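Local coordinates for carboxypeptidase 1 (Deinococcus radiodurans str. R1, PDB 5GIV), which is a metal-dependent carboxypeptidase of the M32 family that probably releases amino acids one by one from the C-terminus of peptides with broad specificity, proline excepted, at residues G403-Q406 and W410-G413; Y116-E121 and F128-P133. All coordinates share one frame; numbering follows the deposited sequence.

Contact 1 (G403-Q406 and W410-G413); sequences GALQ and WYFG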
ATOM      1  N   GLY A 403       7.756  15.511  28.230  1.00 17.33           N
ATOM      2  CA  GLY A 403       7.258  14.944  29.464  1.00 17.32           C
ATOM      3  C   GLY A 403       6.103  13.998  29.212  1.00 17.33           C
ATOM      4  O   GLY A 403       6.233  13.061  28.421  1.00 17.33           O
ATOM      5  N   ALA A 404       4.963  14.240  29.875  1.00 20.97           N
ATOM      6  CA  ALA A 404       3.809  13.339  29.811  1.00 21.00           C
ATOM      7  C   ALA A 404       3.160  13.262  28.430  1.00 20.96           C
ATOM      8  O   ALA A 404       2.357  12.355  28.198  1.00 20.98           O
ATOM      9  CB  ALA A 404       2.761  13.749  30.847  1.00 21.04           C
ATOM     10  N   LEU A 405       3.442  14.201  27.527  1.00 17.37           N
ATOM     11  CA  LEU A 405       2.954  14.122  26.151  1.00 17.40           C
ATOM     12  C   LEU A 405       3.871  13.298  25.251  1.00 17.39           C
ATOM     13  O   LEU A 405       3.558  13.112  24.067  1.00 17.41           O
ATOM     14  CB  LEU A 405       2.796  15.529  25.558  1.00 17.45           C
ATOM     15  CG  LEU A 405       1.796  16.495  26.203  1.00 17.48           C
ATOM     16  CD1 LEU A 405       2.025  17.920  25.718  1.00 17.53           C
ATOM     17  CD2 LEU A 405       0.378  16.069  25.879  1.00 17.50           C
ATOM     18  N   GLN A 406       4.980  12.786  25.795  1.00 18.99           N
ATOM     19  CA  GLN A 406       6.045  12.217  24.967  1.00 19.00           C
ATOM     20  C   GLN A 406       5.574  11.003  24.173  1.00 19.03           C
ATOM     21  O   GLN A 406       5.767  10.932  22.950  1.00 19.02           O
ATOM     22  CB  GLN A 406       7.240  11.843  25.841  1.00 19.04           C
ATOM     23  CG  GLN A 406       8.225  10.951  25.138  1.00 19.07           C
ATOM     24  CD  GLN A 406       9.362  10.497  26.032  1.00 19.14           C
ATOM     25  OE1 GLN A 406       9.927   9.429  25.819  1.00 19.19           O
ATOM     26  NE2 GLN A 406       9.722  11.314  27.020  1.00 19.14           N
ATOM     27  N   TRP A 410      -0.806   6.237  25.859  1.00 18.51           N
ATOM     28  CA  TRP A 410      -1.997   6.608  26.622  1.00 18.54           C
ATOM     29  C   TRP A 410      -2.965   7.494  25.841  1.00 18.53           C
ATOM     30  O   TRP A 410      -4.081   7.737  26.317  1.00 18.56           O
ATOM     31  CB  TRP A 410      -1.597   7.327  27.911  1.00 18.55           C
ATOM     32  CG  TRP A 410      -0.737   6.512  28.826  1.00 18.58           C
ATOM     33  CD1 TRP A 410      -0.634   5.147  28.862  1.00 18.61           C
ATOM     34  CD2 TRP A 410       0.149   7.007  29.838  1.00 18.60           C
ATOM     35  NE1 TRP A 410       0.260   4.768  29.833  1.00 18.65           N
ATOM     36  CE2 TRP A 410       0.753   5.891  30.448  1.00 18.65           C
ATOM     37  CE3 TRP A 410       0.486   8.287  30.290  1.00 18.57           C
ATOM     38  CZ2 TRP A 410       1.680   6.014  31.484  1.00 18.70           C
ATOM     39  CZ3 TRP A 410       1.400   8.407  31.319  1.00 18.62           C
ATOM     40  CH2 TRP A 410       1.986   7.278  31.904  1.00 18.68           C
ATOM     41  N   TYR A 411      -2.587   7.970  24.656  1.00 22.32           N
ATOM     42  CA  TYR A 411      -3.464   8.829  23.877  1.00 22.33           C
ATOM     43  C   TYR A 411      -4.106   8.117  22.696  1.00 22.37           C
ATOM     44  O   TYR A 411      -5.059   8.653  22.116  1.00 22.40           O
ATOM     45  CB  TYR A 411      -2.691  10.054  23.373  1.00 22.28           C
ATOM     46  CG  TYR A 411      -2.008  10.796  24.489  1.00 22.24           C
ATOM     47  CD1 TYR A 411      -2.699  11.727  25.254  1.00 22.25           C
ATOM     48  CD2 TYR A 411      -0.681  10.542  24.801  1.00 22.21           C
ATOM     49  CE1 TYR A 411      -2.081  12.393  26.281  1.00 22.22           C
ATOM     50  CE2 TYR A 411      -0.060  11.201  25.829  1.00 22.19           C
ATOM     51  CZ  TYR A 411      -0.761  12.121  26.564  1.00 22.22           C
ATOM     52  OH  TYR A 411      -0.140  12.780  27.595  1.00 22.22           O
ATOM     53  N   PHE A 412      -3.604   6.940  22.320  1.00 38.73           N
ATOM     54  CA  PHE A 412      -4.160   6.150  21.231  1.00 38.77           C
ATOM     55  C   PHE A 412      -4.569   4.761  21.703  1.00 38.77           C
ATOM     56  O   PHE A 412      -4.723   3.850  20.889  1.00 38.77           O
ATOM     57  CB  PHE A 412      -3.154   6.052  20.087  1.00 38.79           C
ATOM     58  CG  PHE A 412      -3.765   5.666  18.773  1.00 38.85           C
ATOM     59  CD1 PHE A 412      -5.129   5.818  18.552  1.00 38.91           C
ATOM     60  CD2 PHE A 412      -2.978   5.154  17.752  1.00 38.87           C
ATOM     61  CE1 PHE A 412      -5.697   5.465  17.335  1.00 38.95           C
ATOM     62  CE2 PHE A 412      -3.536   4.799  16.531  1.00 38.90           C
ATOM     63  CZ  PHE A 412      -4.896   4.952  16.324  1.00 38.93           C
ATOM     64  N   GLY A 413      -4.723   4.576  23.007  1.00 28.05           N
ATOM     65  CA  GLY A 413      -5.079   3.298  23.558  1.00 28.05           C
ATOM     66  C   GLY A 413      -5.337   3.390  25.047  1.00 28.09           C
ATOM     67  O   GLY A 413      -5.365   4.477  25.633  1.00 28.11           O
TER
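The hydroxyl of Tyr411 gives its proton to the backbone carbonyl of Ala404, with Tyr411 OH and Ala404 O 2.6 Å apart. The acceptor lies at the edge of the phenol, in the plane of the ring. Seen from the peptide, the approach is less regular: the C=O...OH angle is 123°, and the phenol oxygen stands above the carbonyl plane, 48° out of it. Ala404 is the second residue of a type I beta turn running from Gly403 to Gln406, closed by Gln406 N on Gly403 O at 2.9 Å, so the tyrosine ties down a peptide in the middle of that turn.

Leu405 adds the apolar half of the contact. Its CD2 methyl comes within 3.7 Å of Tyr411 OH and 4.2 Å of Tyr411 CZ, reaching the phenol end of the ring, and the two side chains cross at about a right angle. In Tyr411, CG is anti to the carbonyl carbon (chi1 -54°), which sends the ring out toward the turn. A phenylalanine here would probably still fill the space beside Leu405 but leave the buried Ala404 carbonyl without its hydroxyl partner.

Around this pair, Trp119 stacks on the Tyr411 ring and bonds to Leu405 O through its NE1, while Leu405 also rests on Phe128 and Met131. The arrangement is a side-chain-to-backbone tether within one long connection, between helices 381-393 and 420-439 of the largely helical M32 fold, where a tyrosine further along the chain pins a beta turn.

Contact 2 (Y116-E121 and F128-P133); sequences YSAWTE and FGRMVP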
ATOM      1  N   TYR A 116      -6.085  10.566  19.977  1.00 26.67           N
ATOM      2  CA  TYR A 116      -4.864  10.526  19.188  1.00 26.64           C
ATOM      3  C   TYR A 116      -4.741  11.754  18.293  1.00 26.64           C
ATOM      4  O   TYR A 116      -3.688  12.403  18.251  1.00 26.57           O
ATOM      5  CB  TYR A 116      -4.808   9.240  18.362  1.00 26.66           C
ATOM      6  CG  TYR A 116      -3.674   9.261  17.372  1.00 26.65           C
ATOM      7  CD1 TYR A 116      -2.363   9.055  17.784  1.00 26.60           C
ATOM      8  CD2 TYR A 116      -3.910   9.514  16.026  1.00 26.70           C
ATOM      9  CE1 TYR A 116      -1.322   9.084  16.885  1.00 26.59           C
ATOM     10  CE2 TYR A 116      -2.872   9.546  15.116  1.00 26.70           C
ATOM     11  CZ  TYR A 116      -1.579   9.330  15.553  1.00 26.64           C
ATOM     12  OH  TYR A 116      -0.541   9.364  14.652  1.00 26.64           O
ATOM     13  N   SER A 117      -5.805  12.086  17.559  1.00 37.16           N
ATOM     14  CA  SER A 117      -5.739  13.245  16.669  1.00 37.17           C
ATOM     15  C   SER A 117      -5.442  14.524  17.447  1.00 37.09           C
ATOM     16  O   SER A 117      -4.601  15.332  17.034  1.00 37.06           O
ATOM     17  CB  SER A 117      -7.026  13.372  15.861  1.00 37.30           C
ATOM     18  OG  SER A 117      -7.126  12.290  14.951  1.00 37.39           O
ATOM     19  N   ALA A 118      -6.130  14.730  18.574  1.00 19.71           N
ATOM     20  CA  ALA A 118      -5.839  15.902  19.395  1.00 19.65           C
ATOM     21  C   ALA A 118      -4.393  15.886  19.904  1.00 19.57           C
ATOM     22  O   ALA A 118      -3.766  16.945  20.039  1.00 19.51           O
ATOM     23  CB  ALA A 118      -6.828  15.990  20.563  1.00 19.69           C
ATOM     24  N   TRP A 119      -3.846  14.696  20.181  1.00 19.89           N
ATOM     25  CA  TRP A 119      -2.479  14.609  20.687  1.00 19.83           C
ATOM     26  C   TRP A 119      -1.462  15.021  19.625  1.00 19.79           C
ATOM     27  O   TRP A 119      -0.451  15.669  19.940  1.00 19.74           O
ATOM     28  CB  TRP A 119      -2.198  13.192  21.191  1.00 19.83           C
ATOM     29  CG  TRP A 119      -0.762  12.929  21.555  1.00 19.79           C
ATOM     30  CD1 TRP A 119      -0.134  13.253  22.727  1.00 19.76           C
ATOM     31  CD2 TRP A 119       0.222  12.287  20.737  1.00 19.78           C
ATOM     32  NE1 TRP A 119       1.177  12.849  22.688  1.00 19.74           N
ATOM     33  CE2 TRP A 119       1.422  12.248  21.480  1.00 19.76           C
ATOM     34  CE3 TRP A 119       0.205  11.736  19.451  1.00 19.81           C
ATOM     35  CZ2 TRP A 119       2.597  11.680  20.978  1.00 19.76           C
ATOM     36  CZ3 TRP A 119       1.374  11.167  18.952  1.00 19.81           C
ATOM     37  CH2 TRP A 119       2.554  11.147  19.716  1.00 19.79           C
ATOM     38  N   THR A 120      -1.689  14.632  18.368  1.00 29.72           N
ATOM     39  CA  THR A 120      -0.755  15.006  17.309  1.00 29.71           C
ATOM     40  C   THR A 120      -0.612  16.515  17.188  1.00 29.67           C
ATOM     41  O   THR A 120       0.402  16.990  16.667  1.00 29.63           O
ATOM     42  CB  THR A 120      -1.192  14.416  15.970  1.00 29.76           C
ATOM     43  OG1 THR A 120      -2.475  14.948  15.622  1.00 29.81           O
ATOM     44  CG2 THR A 120      -1.289  12.905  16.076  1.00 29.79           C
ATOM     45  N   GLU A 121      -1.583  17.276  17.688  1.00 33.69           N
ATOM     46  CA  GLU A 121      -1.491  18.729  17.720  1.00 33.67           C
ATOM     47  C   GLU A 121      -1.053  19.253  19.078  1.00 33.61           C
ATOM     48  O   GLU A 121      -0.261  20.203  19.145  1.00 33.56           O
ATOM     49  CB  GLU A 121      -2.840  19.360  17.356  1.00 33.72           C
ATOM     50  CG  GLU A 121      -3.494  18.815  16.092  1.00 33.81           C
ATOM     51  CD  GLU A 121      -4.856  19.455  15.825  1.00 33.89           C
ATOM     52  OE1 GLU A 121      -5.427  19.215  14.736  1.00 33.97           O
ATOM     53  OE2 GLU A 121      -5.372  20.163  16.722  1.00 33.88           O
ATOM     54  N   PHE A 128      -0.730  20.286  27.368  1.00 27.22           N
ATOM     55  CA  PHE A 128      -1.175  19.143  28.153  1.00 27.29           C
ATOM     56  C   PHE A 128      -2.566  19.381  28.721  1.00 27.35           C
ATOM     57  O   PHE A 128      -3.356  18.441  28.849  1.00 27.42           O
ATOM     58  CB  PHE A 128      -0.195  18.827  29.283  1.00 27.31           C
ATOM     59  CG  PHE A 128      -0.640  17.676  30.148  1.00 27.39           C
ATOM     60  CD1 PHE A 128      -0.459  16.367  29.726  1.00 27.41           C
ATOM     61  CD2 PHE A 128      -1.254  17.901  31.371  1.00 27.45           C
ATOM     62  CE1 PHE A 128      -0.873  15.304  30.504  1.00 27.48           C
ATOM     63  CE2 PHE A 128      -1.672  16.838  32.160  1.00 27.52           C
ATOM     64  CZ  PHE A 128      -1.480  15.539  31.722  1.00 27.53           C
ATOM     65  N   GLY A 129      -2.873  20.629  29.087  1.00 27.57           N
ATOM     66  CA  GLY A 129      -4.198  20.932  29.600  1.00 27.64           C
ATOM     67  C   GLY A 129      -5.311  20.532  28.649  1.00 27.68           C
ATOM     68  O   GLY A 129      -6.399  20.154  29.085  1.00 27.78           O
ATOM     69  N   ARG A 130      -5.053  20.581  27.345  1.00 24.01           N
ATOM     70  CA  ARG A 130      -6.071  20.149  26.394  1.00 24.06           C
ATOM     71  C   ARG A 130      -6.292  18.642  26.441  1.00 24.11           C
ATOM     72  O   ARG A 130      -7.424  18.180  26.249  1.00 24.19           O
ATOM     73  CB  ARG A 130      -5.685  20.581  24.980  1.00 24.00           C
ATOM     74  CG  ARG A 130      -6.602  20.074  23.873  1.00 24.07           C
ATOM     75  CD  ARG A 130      -6.062  20.498  22.519  1.00 24.03           C
ATOM     76  NE  ARG A 130      -6.818  19.974  21.382  1.00 24.10           N
ATOM     77  CZ  ARG A 130      -6.442  20.127  20.112  1.00 24.08           C
ATOM     78  NH1 ARG A 130      -5.321  20.782  19.820  1.00 24.00           N
ATOM     79  NH2 ARG A 130      -7.173  19.611  19.132  1.00 24.15           N
ATOM     80  N   MET A 131      -5.236  17.857  26.697  1.00 22.62           N
ATOM     81  CA  MET A 131      -5.378  16.410  26.697  1.00 22.65           C
ATOM     82  C   MET A 131      -5.962  15.864  27.995  1.00 22.72           C
ATOM     83  O   MET A 131      -6.420  14.714  28.014  1.00 22.76           O
ATOM     84  CB  MET A 131      -4.025  15.746  26.429  1.00 22.61           C
ATOM     85  CG  MET A 131      -3.374  16.180  25.133  1.00 22.56           C
ATOM     86  SD  MET A 131      -4.500  16.127  23.727  1.00 22.60           S
ATOM     87  CE  MET A 131      -5.051  14.419  23.749  1.00 22.66           C
ATOM     88  N   VAL A 132      -5.959  16.649  29.078  1.00 30.50           N
ATOM     89  CA  VAL A 132      -6.434  16.136  30.366  1.00 30.59           C
ATOM     90  C   VAL A 132      -7.821  15.510  30.251  1.00 30.70           C
ATOM     91  O   VAL A 132      -7.998  14.371  30.705  1.00 30.75           O
ATOM     92  CB  VAL A 132      -6.364  17.231  31.436  1.00 30.60           C
ATOM     93  CG1 VAL A 132      -7.110  16.785  32.677  1.00 30.70           C
ATOM     94  CG2 VAL A 132      -4.917  17.549  31.781  1.00 30.52           C
ATOM     95  N   PRO A 133      -8.829  16.177  29.680  1.00 24.63           N
ATOM     96  CA  PRO A 133     -10.139  15.510  29.528  1.00 24.73           C
ATOM     97  C   PRO A 133     -10.088  14.225  28.714  1.00 24.72           C
ATOM     98  O   PRO A 133     -10.768  13.256  29.072  1.00 24.79           O
ATOM     99  CB  PRO A 133     -11.008  16.591  28.863  1.00 24.75           C
ATOM    100  CG  PRO A 133     -10.040  17.588  28.306  1.00 24.65           C
ATOM    101  CD  PRO A 133      -8.870  17.580  29.235  1.00 24.58           C
TER
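Arg130 and Met131 reach across from one arm of an antiparallel helical hairpin to Ala118, Trp119 and Glu121 on the other. The axes of the two segments run at 171° and come no closer than 9.8 Å; Trp119 and Met131 mark the nearest backbone approach.

Arg130 is stretched out, with CG anti to its backbone N (chi1 174°) and the chain extended through to NE, which carries the guanidinium over to the neighbouring helix. One face of that group lies over the carbonyl oxygen of Ala118, and Ala118 CB sits 3.9 Å from Arg130 NH2. The edge is turned to Glu121, whose OE2 lies close to the guanidinium plane. The carboxylate does not lie flat with it: the two planes are 62° apart, and the arginine, though it approaches end-on with NH1 and NH2, draws on a single oxygen of the glutamate. This pair occupies the outer, more solvent-exposed side of the hairpin.

Further in, Met131 is folded rather than extended, bent at both chi2 and chi3, and lays its thioether along the backbone of the opposite helix. Met131 SD packs 3.9 Å from Ala118 CB, and Met131 CE stands 4.0 Å from Trp119 CB. The Trp119 indole itself leaves in another direction, its NE1 going to Leu405 O.

At the salt bridge, Arg130 NH1 meets the anti lone pair of Glu121 OE2 at 3.2 Å, whereas Arg130 NH2 reaches the same Glu121 OE2 at 3.1 Å from above the carboxylate plane.

In the fold
Contact 2 comes first along the chain, joining helices 102-122 and 128-147 across their short connection; contact 1 follows nearly three hundred residues later, in the loop between helices 381-393 and 420-439. Their centres nevertheless lie only 9 Å apart, on the same side of the chain's centre. Trp119 is the main bridge between them, and the rings of Tyr116 and Phe412 stack beside it. The late loop is therefore seated on the inner side of the early hairpin, joining sequence-distant parts of the M32 fold. Both contacts lie away from the zinc site formed by His266, His270 and Glu296.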